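Local coordinates for protein acetyl-CoA acetyltransferase (Bacillus anthracis, PDB 3SS6) that probably catalyses the reversible thiolase condensation of two acetyl-CoA molecules into acetoacetyl-CoA and free coenzyme A, at residues A[28-33]-A[69-74]; A[48-53]-A[267-272]; A[102-105]-A[109-112]. All blocks are in the same frame, centred on the assembly; numbering follows the deposited sequence.

Interaction 1 of 3, residues A[28-33]-A[69-74]; sequences TPVELA and ARTAAL
The helical turns carrying Val-30 and Ala-72 run with their axes 8.9 Å apart at closest approach and cross at -52°, and these two residues have the nearest CA atoms, 5.0 Å from each other. No hydrogen bond joins the two helices; they meet through small apolar groups, and Val-30 does most of the work by splitting its two methyls between two neighbours. Val-30 CG1 lies anti to the backbone N (chi1 166°) and rests 3.8 Å from Ala-72 CA, against the main chain of the other helix. The other branch, Val-30 CG2, sits 3.8 Å from Thr-71 CG2, the two side chains crossing at about a right angle. One turn further along, Ala-33 CB meets Ala-72 CB methyl to methyl at 4.0 Å. The two alanines thus place bare methyls where the helices meet.

Thr-71 presents its methyl to Val-30 while OG1 is turned back toward the chain leading into the helix, hydrogen-bonded to Ala-66 O and Asn-67 O. At the start of the other helix, Thr-28 and Glu-31 form a capping box: Glu-31 N donates to Thr-28 OG1 at 3.2 Å, and Thr-28 N returns the bond to Glu-31 OE1 at 3.0 Å, arriving above the carboxylate plane. Glu-65 reinforces this helix start, taking bonds from Val-30 N and Thr-28 OG1.

The contact is buried in the N-terminal thiolase domain. Strand 53-57 underlies both helices, with Leu-56 touching Ala-33 and Ala-69; Pro-29 and Leu-32 of helix 29-43 rest on strand 112-120, and helix 68-75 meets the second subunit through Arg-70, which donates to Gly-383 O of that subunit.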
ATOM      1  N   THR A  28     -13.352 -15.781   3.513  1.00 13.30           N
ATOM      2  CA  THR A  28     -12.935 -15.698   2.112  1.00 12.60           C
ATOM      3  C   THR A  28     -13.932 -16.425   1.207  1.00 12.87           C
ATOM      4  O   THR A  28     -14.786 -17.176   1.691  1.00 12.30           O
ATOM      5  CB  THR A  28     -11.538 -16.319   1.863  1.00 13.72           C
ATOM      6  OG1 THR A  28     -11.615 -17.749   1.948  1.00 14.48           O
ATOM      7  CG2 THR A  28     -10.510 -15.787   2.857  1.00 16.91           C
ATOM      8  N   PRO A  29     -13.828 -16.208  -0.116  1.00 11.25           N
ATOM      9  CA  PRO A  29     -14.792 -16.898  -0.985  1.00 11.44           C
ATOM     10  C   PRO A  29     -14.700 -18.417  -0.883  1.00 11.97           C
ATOM     11  O   PRO A  29     -15.736 -19.084  -0.883  1.00 11.82           O
ATOM     12  CB  PRO A  29     -14.405 -16.412  -2.395  1.00 11.27           C
ATOM     13  CG  PRO A  29     -13.795 -15.052  -2.174  1.00 12.73           C
ATOM     14  CD  PRO A  29     -13.013 -15.225  -0.858  1.00 12.44           C
ATOM     15  N   VAL A  30     -13.493 -18.968  -0.824  1.00 11.45           N
ATOM     16  CA  VAL A  30     -13.363 -20.420  -0.671  1.00 10.88           C
ATOM     17  C   VAL A  30     -13.997 -20.887   0.635  1.00 12.99           C
ATOM     18  O   VAL A  30     -14.744 -21.861   0.650  1.00 13.16           O
ATOM     19  CB  VAL A  30     -11.891 -20.883  -0.769  1.00 12.21           C
ATOM     20  CG1 VAL A  30     -11.731 -22.328  -0.261  1.00 13.26           C
ATOM     21  CG2 VAL A  30     -11.402 -20.759  -2.218  1.00 13.67           C
ATOM     22  N   GLU A  31     -13.747 -20.159   1.720  1.00 13.79           N
ATOM     23  CA  GLU A  31     -14.309 -20.541   3.014  1.00 12.60           C
ATOM     24  C   GLU A  31     -15.828 -20.527   3.001  1.00 14.30           C
ATOM     25  O   GLU A  31     -16.473 -21.356   3.649  1.00 14.52           O
ATOM     26  CB  GLU A  31     -13.775 -19.625   4.112  1.00 15.88           C
ATOM     27  CG  GLU A  31     -12.288 -19.824   4.340  1.00 15.54           C
ATOM     28  CD  GLU A  31     -11.695 -18.798   5.275  1.00 21.29           C
ATOM     29  OE1 GLU A  31     -12.319 -17.741   5.480  1.00 15.90           O
ATOM     30  OE2 GLU A  31     -10.588 -19.043   5.796  1.00 25.22           O
ATOM     31  N   LEU A  32     -16.388 -19.598   2.235  1.00 11.28           N
ATOM     32  CA  LEU A  32     -17.835 -19.398   2.204  1.00 11.81           C
ATOM     33  C   LEU A  32     -18.490 -20.457   1.315  1.00 11.33           C
ATOM     34  O   LEU A  32     -19.617 -20.878   1.555  1.00 12.69           O
ATOM     35  CB  LEU A  32     -18.144 -17.984   1.703  1.00 13.50           C
ATOM     36  CG  LEU A  32     -19.613 -17.547   1.624  1.00 14.01           C
ATOM     37  CD1 LEU A  32     -20.348 -17.891   2.928  1.00 17.08           C
ATOM     38  CD2 LEU A  32     -19.676 -16.035   1.339  1.00 11.43           C
ATOM     39  N   ALA A  33     -17.755 -20.902   0.297  1.00 12.33           N
ATOM     40  CA  ALA A  33     -18.275 -21.935  -0.611  1.00 12.43           C
ATOM     41  C   ALA A  33     -18.245 -23.313   0.018  1.00 14.21           C
ATOM     42  O   ALA A  33     -19.163 -24.101  -0.185  1.00 12.30           O
ATOM     43  CB  ALA A  33     -17.494 -21.949  -1.925  1.00 14.78           C
ATOM     44  N   ALA A  69     -13.120 -22.483  -7.707  1.00 11.24           N
ATOM     45  CA  ALA A  69     -13.865 -23.745  -7.755  1.00 12.01           C
ATOM     46  C   ALA A  69     -13.016 -24.961  -7.360  1.00 13.12           C
ATOM     47  O   ALA A  69     -13.414 -25.766  -6.515  1.00 12.15           O
ATOM     48  CB  ALA A  69     -14.453 -23.940  -9.149  1.00 12.23           C
ATOM     49  N   ARG A  70     -11.843 -25.094  -7.973  1.00 12.13           N
ATOM     50  CA  ARG A  70     -10.971 -26.223  -7.666  1.00 11.57           C
ATOM     51  C   ARG A  70     -10.489 -26.116  -6.233  1.00 11.16           C
ATOM     52  O   ARG A  70     -10.427 -27.118  -5.511  1.00 12.18           O
ATOM     53  CB  ARG A  70      -9.777 -26.262  -8.626  1.00 12.64           C
ATOM     54  CG  ARG A  70      -8.659 -27.213  -8.198  1.00 12.93           C
ATOM     55  CD  ARG A  70      -9.103 -28.678  -8.137  1.00 14.32           C
ATOM     56  NE  ARG A  70      -7.917 -29.535  -8.037  1.00 14.12           N
ATOM     57  CZ  ARG A  70      -7.936 -30.866  -8.053  1.00 16.33           C
ATOM     58  NH1 ARG A  70      -9.087 -31.516  -8.180  1.00 17.35           N
ATOM     59  NH2 ARG A  70      -6.795 -31.548  -7.959  1.00 17.92           N
ATOM     60  N   THR A  71     -10.141 -24.898  -5.820  1.00 11.26           N
ATOM     61  CA  THR A  71      -9.637 -24.703  -4.474  1.00 13.10           C
ATOM     62  C   THR A  71     -10.720 -25.060  -3.448  1.00 14.52           C
ATOM     63  O   THR A  71     -10.439 -25.724  -2.462  1.00 13.83           O
ATOM     64  CB  THR A  71      -9.108 -23.278  -4.267  1.00 12.45           C
ATOM     65  OG1 THR A  71      -8.060 -23.017  -5.214  1.00 14.60           O
ATOM     66  CG2 THR A  71      -8.545 -23.115  -2.861  1.00 12.83           C
ATOM     67  N   ALA A  72     -11.956 -24.638  -3.691  1.00 13.33           N
ATOM     68  CA  ALA A  72     -13.034 -24.940  -2.747  1.00 12.63           C
ATOM     69  C   ALA A  72     -13.353 -26.437  -2.734  1.00 14.16           C
ATOM     70  O   ALA A  72     -13.666 -27.008  -1.682  1.00 14.40           O
ATOM     71  CB  ALA A  72     -14.283 -24.120  -3.077  1.00 11.13           C
ATOM     72  N   ALA A  73     -13.271 -27.082  -3.896  1.00 12.83           N
ATOM     73  CA  ALA A  73     -13.506 -28.526  -3.950  1.00 13.61           C
ATOM     74  C   ALA A  73     -12.507 -29.258  -3.044  1.00 15.00           C
ATOM     75  O   ALA A  73     -12.879 -30.139  -2.249  1.00 14.29           O
ATOM     76  CB  ALA A  73     -13.392 -29.036  -5.394  1.00 13.28           C
ATOM     77  N   LEU A  74     -11.234 -28.892  -3.169  1.00 14.57           N
ATOM     78  CA  LEU A  74     -10.198 -29.517  -2.352  1.00 16.91           C
ATOM     79  C   LEU A  74     -10.356 -29.148  -0.882  1.00 17.00           C
ATOM     80  O   LEU A  74     -10.199 -29.999  -0.009  1.00 14.76           O
ATOM     81  CB  LEU A  74      -8.808 -29.103  -2.831  1.00 15.14           C
ATOM     82  CG  LEU A  74      -8.353 -29.629  -4.190  1.00 15.72           C
ATOM     83  CD1 LEU A  74      -7.067 -28.915  -4.602  1.00 14.92           C
ATOM     84  CD2 LEU A  74      -8.157 -31.141  -4.161  1.00 17.66           C
TER

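Interaction 2 of 3, residues A[48-53]-A[267-272]; sequences PHEVDE and KEKGLQ
Lys-269 NZ donates to Glu-50 OE1 at 2.6 Å, a short salt bridge and the sole direct contact between residues 48-53 and 267-272. The lysine leaves the last turn of helix 263-269, which a Schellman motif closes at Gly-270, whose phi is positive; Glu-50 ends a short 3-10 turn leading toward strand 53-57. The two side chains approach from opposite directions. The glutamate is extended beyond CG, whereas the lysine bends at chi2 (-56°) and again at chi4 (64°) to bring its ammonium to the syn side of OE1, 27° out of the carboxylate plane.

Each charged end has further company. Lys-269 NZ also makes a weak hydrogen bond to Gly-45 O, and Glu-50 OE2 accepts from Glu-47 N, which helps fix the rotation of the carboxylate. Glu-268 brings a second negative charge nearby, although Lys-265 pairs with it. The bridge lies at the surface, and since Lys-269 was modelled in two conformers and touches a crystal neighbour, it may not be made all the time.

Packing is slight: the lysine chain touches Val-46. In this conformer Lys-269 CE also lies 3.1 Å from Glu-50 OE1, a doubtful detail given the second conformer.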
ATOM      1  N   PRO A  48     -19.040 -37.549  -2.913  1.00 19.19           N
ATOM      2  CA  PRO A  48     -18.089 -36.618  -3.529  1.00 19.37           C
ATOM      3  C   PRO A  48     -17.316 -37.212  -4.707  1.00 20.01           C
ATOM      4  O   PRO A  48     -17.111 -36.512  -5.704  1.00 18.29           O
ATOM      5  CB  PRO A  48     -17.151 -36.276  -2.368  1.00 19.57           C
ATOM      6  CG  PRO A  48     -18.044 -36.337  -1.168  1.00 19.49           C
ATOM      7  CD  PRO A  48     -18.949 -37.526  -1.440  1.00 19.91           C
ATOM      8  N   HIS A  49     -16.902 -38.472  -4.617  1.00 19.82           N
ATOM      9  CA  HIS A  49     -16.101 -39.055  -5.690  1.00 20.61           C
ATOM     10  C   HIS A  49     -16.886 -39.165  -7.003  1.00 21.56           C
ATOM     11  O   HIS A  49     -16.297 -39.297  -8.079  1.00 22.67           O
ATOM     12  CB  HIS A  49     -15.531 -40.418  -5.276  1.00 24.84           C
ATOM     13  CG  HIS A  49     -16.543 -41.519  -5.267  1.00 26.37           C
ATOM     14  ND1 HIS A  49     -17.189 -41.931  -4.121  1.00 29.81           N
ATOM     15  CD2 HIS A  49     -17.018 -42.296  -6.267  1.00 26.94           C
ATOM     16  CE1 HIS A  49     -18.020 -42.913  -4.417  1.00 28.62           C
ATOM     17  NE2 HIS A  49     -17.936 -43.154  -5.712  1.00 28.01           N
ATOM     18  N   GLU A  50     -18.212 -39.084  -6.914  1.00 17.83           N
ATOM     19  CA  GLU A  50     -19.058 -39.190  -8.100  1.00 17.33           C
ATOM     20  C   GLU A  50     -19.218 -37.850  -8.804  1.00 19.82           C
ATOM     21  O   GLU A  50     -19.759 -37.782  -9.919  1.00 20.00           O
ATOM     22  CB  GLU A  50     -20.437 -39.711  -7.736  1.00 19.40           C
ATOM     23  CG  GLU A  50     -20.420 -41.116  -7.225  1.00 22.84           C
ATOM     24  CD  GLU A  50     -21.804 -41.578  -6.873  1.00 27.52           C
ATOM     25  OE1 GLU A  50     -22.480 -42.109  -7.776  1.00 34.17           O
ATOM     26  OE2 GLU A  50     -22.219 -41.386  -5.710  1.00 25.78           O
ATOM     27  N   VAL A  51     -18.763 -36.782  -8.155  1.00 18.61           N
ATOM     28  CA  VAL A  51     -18.842 -35.452  -8.759  1.00 17.53           C
ATOM     29  C   VAL A  51     -17.757 -35.277  -9.811  1.00 17.63           C
ATOM     30  O   VAL A  51     -16.568 -35.417  -9.519  1.00 19.54           O
ATOM     31  CB  VAL A  51     -18.705 -34.345  -7.701  1.00 18.09           C
ATOM     32  CG1 VAL A  51     -18.739 -32.973  -8.367  1.00 16.60           C
ATOM     33  CG2 VAL A  51     -19.822 -34.482  -6.653  1.00 18.28           C
ATOM     34  N   ASP A  52     -18.162 -34.960 -11.036  1.00 15.09           N
ATOM     35  CA  ASP A  52     -17.204 -34.832 -12.132  1.00 16.53           C
ATOM     36  C   ASP A  52     -16.522 -33.453 -12.196  1.00 23.08           C
ATOM     37  O   ASP A  52     -15.385 -33.333 -12.660  1.00 26.72           O
ATOM     38  CB  ASP A  52     -17.898 -35.176 -13.454  1.00 21.14           C
ATOM     39  CG  ASP A  52     -18.345 -36.635 -13.504  1.00 26.48           C
ATOM     40  OD1 ASP A  52     -17.524 -37.518 -13.176  1.00 29.39           O
ATOM     41  OD2 ASP A  52     -19.521 -36.913 -13.828  1.00 27.49           O
ATOM     42  N   GLU A  53     -17.210 -32.417 -11.729  1.00 15.47           N
ATOM     43  CA  GLU A  53     -16.708 -31.055 -11.860  1.00 14.32           C
ATOM     44  C   GLU A  53     -17.440 -30.161 -10.868  1.00 13.08           C
ATOM     45  O   GLU A  53     -18.617 -30.376 -10.595  1.00 13.90           O
ATOM     46  CB  GLU A  53     -17.011 -30.546 -13.271  1.00 15.48           C
ATOM     47  CG  GLU A  53     -16.353 -29.239 -13.659  1.00 18.98           C
ATOM     48  CD  GLU A  53     -15.044 -29.466 -14.381  1.00 19.15           C
ATOM     49  OE1 GLU A  53     -15.058 -29.656 -15.617  1.00 17.09           O
ATOM     50  OE2 GLU A  53     -14.004 -29.455 -13.701  1.00 17.61           O
ATOM     51  N   LYS A 267     -32.333 -41.323 -12.545  1.00 19.53           N
ATOM     52  CA  LYS A 267     -33.156 -42.535 -12.595  1.00 23.31           C
ATOM     53  C   LYS A 267     -32.359 -43.730 -12.089  1.00 28.24           C
ATOM     54  O   LYS A 267     -32.877 -44.563 -11.336  1.00 28.13           O
ATOM     55  CB  LYS A 267     -33.650 -42.793 -14.019  1.00 25.94           C
ATOM     56  CG  LYS A 267     -34.550 -44.036 -14.163  1.00 33.86           C
ATOM     57  CD  LYS A 267     -35.919 -43.782 -13.554  1.00 42.54           C
ATOM     58  CE  LYS A 267     -36.853 -44.967 -13.759  1.00 52.79           C
ATOM     59  NZ  LYS A 267     -38.236 -44.663 -13.295  1.00 56.63           N
ATOM     60  N   GLU A 268     -31.099 -43.808 -12.511  1.00 28.37           N
ATOM     61  CA  GLU A 268     -30.200 -44.879 -12.088  0.50 33.55           C
ATOM     62  C   GLU A 268     -30.113 -44.942 -10.567  1.00 31.96           C
ATOM     63  O   GLU A 268     -30.147 -46.025  -9.970  1.00 33.09           O
ATOM     64  CB  GLU A 268     -28.804 -44.652 -12.678  0.50 36.55           C
ATOM     65  CG  GLU A 268     -27.696 -45.483 -12.042  0.50 40.82           C
ATOM     66  CD  GLU A 268     -26.306 -44.928 -12.335  0.50 45.42           C
ATOM     67  OE1 GLU A 268     -25.901 -44.913 -13.518  0.50 46.62           O
ATOM     68  OE2 GLU A 268     -25.622 -44.497 -11.382  0.50 46.71           O
ATOM     69  N   LYS A 269     -30.007 -43.769  -9.951  1.00 26.32           N
ATOM     70  CA  LYS A 269     -29.815 -43.634  -8.507  0.50 28.45           C
ATOM     71  C   LYS A 269     -31.109 -43.736  -7.708  1.00 29.30           C
ATOM     72  O   LYS A 269     -31.083 -43.807  -6.479  1.00 31.76           O
ATOM     73  CB  LYS A 269     -29.159 -42.290  -8.192  0.50 27.81           C
ATOM     74  CG  LYS A 269     -27.753 -42.128  -8.729  0.50 30.01           C
ATOM     75  CD  LYS A 269     -26.853 -43.240  -8.242  0.50 31.92           C
ATOM     76  CE  LYS A 269     -25.391 -42.877  -8.416  0.50 34.37           C
ATOM     77  NZ  LYS A 269     -25.029 -41.702  -7.567  0.50 33.21           N
ATOM     78  N   GLY A 270     -32.241 -43.722  -8.402  1.00 26.77           N
ATOM     79  CA  GLY A 270     -33.535 -43.741  -7.737  1.00 27.25           C
ATOM     80  C   GLY A 270     -33.855 -42.423  -7.051  1.00 27.32           C
ATOM     81  O   GLY A 270     -34.522 -42.397  -6.020  1.00 31.93           O
ATOM     82  N   LEU A 271     -33.368 -41.324  -7.623  1.00 23.74           N
ATOM     83  CA  LEU A 271     -33.543 -40.001  -7.029  1.00 22.37           C
ATOM     84  C   LEU A 271     -34.707 -39.265  -7.670  1.00 26.22           C
ATOM     85  O   LEU A 271     -34.855 -39.274  -8.894  1.00 28.86           O
ATOM     86  CB  LEU A 271     -32.280 -39.145  -7.234  1.00 21.61           C
ATOM     87  CG  LEU A 271     -30.946 -39.605  -6.663  1.00 29.11           C
ATOM     88  CD1 LEU A 271     -29.843 -38.623  -7.055  1.00 23.38           C
ATOM     89  CD2 LEU A 271     -31.039 -39.712  -5.158  1.00 36.70           C
ATOM     90  N   GLN A 272     -35.526 -38.618  -6.844  1.00 20.61           N
ATOM     91  CA  GLN A 272     -36.518 -37.661  -7.339  1.00 18.86           C
ATOM     92  C   GLN A 272     -35.896 -36.267  -7.387  1.00 17.20           C
ATOM     93  O   GLN A 272     -35.663 -35.650  -6.347  1.00 16.94           O
ATOM     94  CB  GLN A 272     -37.752 -37.653  -6.431  1.00 20.54           C
ATOM     95  CG  GLN A 272     -38.800 -36.595  -6.780  1.00 19.67           C
ATOM     96  CD  GLN A 272     -39.344 -36.755  -8.188  1.00 21.69           C
ATOM     97  OE1 GLN A 272     -39.150 -35.889  -9.044  1.00 25.29           O
ATOM     98  NE2 GLN A 272     -40.022 -37.863  -8.434  1.00 23.10           N
TER

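Interaction 3 of 3, residues A[102-105]-A[109-112]; sequences AMQI and VSEV
Ser-110 grips Gln-104 twice, once through its backbone and once through its side chain. Ser-110 N donates to Gln-104 O at 3.2 Å, while Ser-110 OG gives its proton to Gln-104 OE1 at 2.7 Å, reaching it from above the amide plane. Val-109 N adds a weak, bent bond to the same Gln-104 O (2.9 Å, 122° at the hydrogen), so this carbonyl near the end of helix 93-107 takes two donors from the turn that follows. The Val-109 side chain lies obliquely against the glutamine, with Val-109 CG1 4.0 Å from Gln-104 CG.

Alongside, Ile-105 CA directs its hydrogen almost straight at Ser-110 O (3.4 Å), and one water donates to both Ile-105 O and Ser-110 O.

Further out, Gln-104 NE2 is hydrogen-bonded to Glu-53 OE1, so both ends of the amide are engaged, which supports the amide orientation modelled: OE1 faces the serine hydroxyl and NE2 the carboxylate. Asp-52 OD2 accepts from Glu-111 N and Val-112 N as the chain enters strand 112-120. The contact therefore belongs to the helix-to-strand turn of the N-terminal thiolase domain, where a buried glutamine works as acceptor and donor at once, tying the turn to the neighbouring strand.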
ATOM      1  N   ALA A 102     -24.854 -27.456 -17.096  1.00 12.84           N
ATOM      2  CA  ALA A 102     -25.868 -28.092 -17.931  1.00 14.41           C
ATOM      3  C   ALA A 102     -25.280 -28.501 -19.283  1.00 15.94           C
ATOM      4  O   ALA A 102     -25.566 -29.597 -19.790  1.00 15.74           O
ATOM      5  CB  ALA A 102     -27.067 -27.168 -18.115  1.00 14.77           C
ATOM      6  N   MET A 103     -24.445 -27.642 -19.862  1.00 14.62           N
ATOM      7  CA  MET A 103     -23.821 -27.977 -21.138  1.00 14.51           C
ATOM      8  C   MET A 103     -22.989 -29.244 -21.030  1.00 16.70           C
ATOM      9  O   MET A 103     -23.084 -30.120 -21.883  1.00 15.02           O
ATOM     10  CB  MET A 103     -22.947 -26.829 -21.663  1.00 15.19           C
ATOM     11  CG  MET A 103     -23.737 -25.575 -22.005  1.00 14.14           C
ATOM     12  SD  MET A 103     -22.819 -24.405 -23.051  1.00 17.28           S
ATOM     13  CE  MET A 103     -21.511 -23.874 -21.943  1.00 25.41           C
ATOM     14  N   GLN A 104     -22.161 -29.336 -19.992  1.00 14.01           N
ATOM     15  CA  GLN A 104     -21.340 -30.529 -19.808  1.00 13.62           C
ATOM     16  C   GLN A 104     -22.212 -31.773 -19.679  1.00 14.72           C
ATOM     17  O   GLN A 104     -21.897 -32.822 -20.231  1.00 14.88           O
ATOM     18  CB  GLN A 104     -20.447 -30.405 -18.572  1.00 12.26           C
ATOM     19  CG  GLN A 104     -19.339 -29.377 -18.726  1.00 13.32           C
ATOM     20  CD  GLN A 104     -18.273 -29.496 -17.648  1.00 19.45           C
ATOM     21  OE1 GLN A 104     -18.433 -30.237 -16.675  1.00 24.60           O
ATOM     22  NE2 GLN A 104     -17.187 -28.762 -17.816  1.00 21.19           N
ATOM     23  N   ILE A 105     -23.310 -31.658 -18.942  1.00 14.34           N
ATOM     24  CA  ILE A 105     -24.188 -32.811 -18.741  1.00 14.34           C
ATOM     25  C   ILE A 105     -24.930 -33.172 -20.021  1.00 16.18           C
ATOM     26  O   ILE A 105     -25.029 -34.347 -20.376  1.00 16.63           O
ATOM     27  CB  ILE A 105     -25.164 -32.563 -17.580  1.00 13.10           C
ATOM     28  CG1 ILE A 105     -24.366 -32.436 -16.272  1.00 14.69           C
ATOM     29  CG2 ILE A 105     -26.232 -33.678 -17.516  1.00 13.71           C
ATOM     30  CD1 ILE A 105     -25.160 -31.837 -15.109  1.00 16.03           C
ATOM     31  N   VAL A 109     -20.124 -34.824 -21.243  1.00 16.15           N
ATOM     32  CA  VAL A 109     -18.793 -34.477 -20.733  1.00 19.11           C
ATOM     33  C   VAL A 109     -18.700 -34.824 -19.244  1.00 23.15           C
ATOM     34  O   VAL A 109     -17.678 -35.340 -18.780  1.00 22.42           O
ATOM     35  CB  VAL A 109     -18.490 -32.981 -20.934  1.00 19.95           C
ATOM     36  CG1 VAL A 109     -17.252 -32.547 -20.136  1.00 20.74           C
ATOM     37  CG2 VAL A 109     -18.324 -32.670 -22.418  1.00 20.61           C
ATOM     38  N   SER A 110     -19.778 -34.542 -18.508  1.00 17.47           N
ATOM     39  CA  SER A 110     -19.893 -34.900 -17.098  1.00 16.21           C
ATOM     40  C   SER A 110     -21.224 -35.585 -16.846  1.00 18.03           C
ATOM     41  O   SER A 110     -22.188 -35.339 -17.569  1.00 19.77           O
ATOM     42  CB  SER A 110     -19.848 -33.650 -16.219  1.00 15.40           C
ATOM     43  OG  SER A 110     -18.645 -32.934 -16.375  1.00 18.16           O
ATOM     44  N   GLU A 111     -21.288 -36.424 -15.814  1.00 15.48           N
ATOM     45  CA  GLU A 111     -22.554 -37.022 -15.407  1.00 17.97           C
ATOM     46  C   GLU A 111     -23.161 -36.286 -14.223  1.00 15.82           C
ATOM     47  O   GLU A 111     -24.378 -36.185 -14.114  1.00 17.38           O
ATOM     48  CB  GLU A 111     -22.380 -38.506 -15.071  1.00 24.52           C
ATOM     49  CG  GLU A 111     -22.089 -39.360 -16.294  1.00 32.44           C
ATOM     50  CD  GLU A 111     -22.128 -40.845 -15.994  1.00 40.54           C
ATOM     51  OE1 GLU A 111     -21.751 -41.244 -14.871  1.00 42.61           O
ATOM     52  OE2 GLU A 111     -22.548 -41.612 -16.885  1.00 47.42           O
ATOM     53  N   VAL A 112     -22.297 -35.786 -13.343  1.00 15.88           N
ATOM     54  CA  VAL A 112     -22.704 -35.053 -12.143  1.00 13.67           C
ATOM     55  C   VAL A 112     -21.845 -33.792 -12.029  1.00 14.97           C
ATOM     56  O   VAL A 112     -20.620 -33.871 -12.060  1.00 15.37           O
ATOM     57  CB  VAL A 112     -22.486 -35.907 -10.865  1.00 16.15           C
ATOM     58  CG1 VAL A 112     -22.848 -35.117  -9.610  1.00 15.85           C
ATOM     59  CG2 VAL A 112     -23.321 -37.180 -10.922  1.00 16.02           C
TER
HETATM   60  O   HOH W   1     -24.290 -36.633 -18.891  1.00 17.25           O

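Overall arrangement
From the N terminus, helix 29-43 comes first, and interaction 1 closes the loop from it to helix 68-75, enclosing strand 53-57. Interaction 2 starts inside that loop, at 48-53, and closes only at the end of helix 263-269, so the two cross along the chain. Interaction 3 closes a short connection between helix 93-107 and strand 112-120; it follows interaction 1 in series and nests within the long loop of interaction 2. In space, interactions 2 and 3 touch, with Asp-52 N 2.9 Å from Val-112 O where strands 53-57 and 112-120 begin, whereas interaction 1 touches neither, its centre about 21 Å from each of theirs.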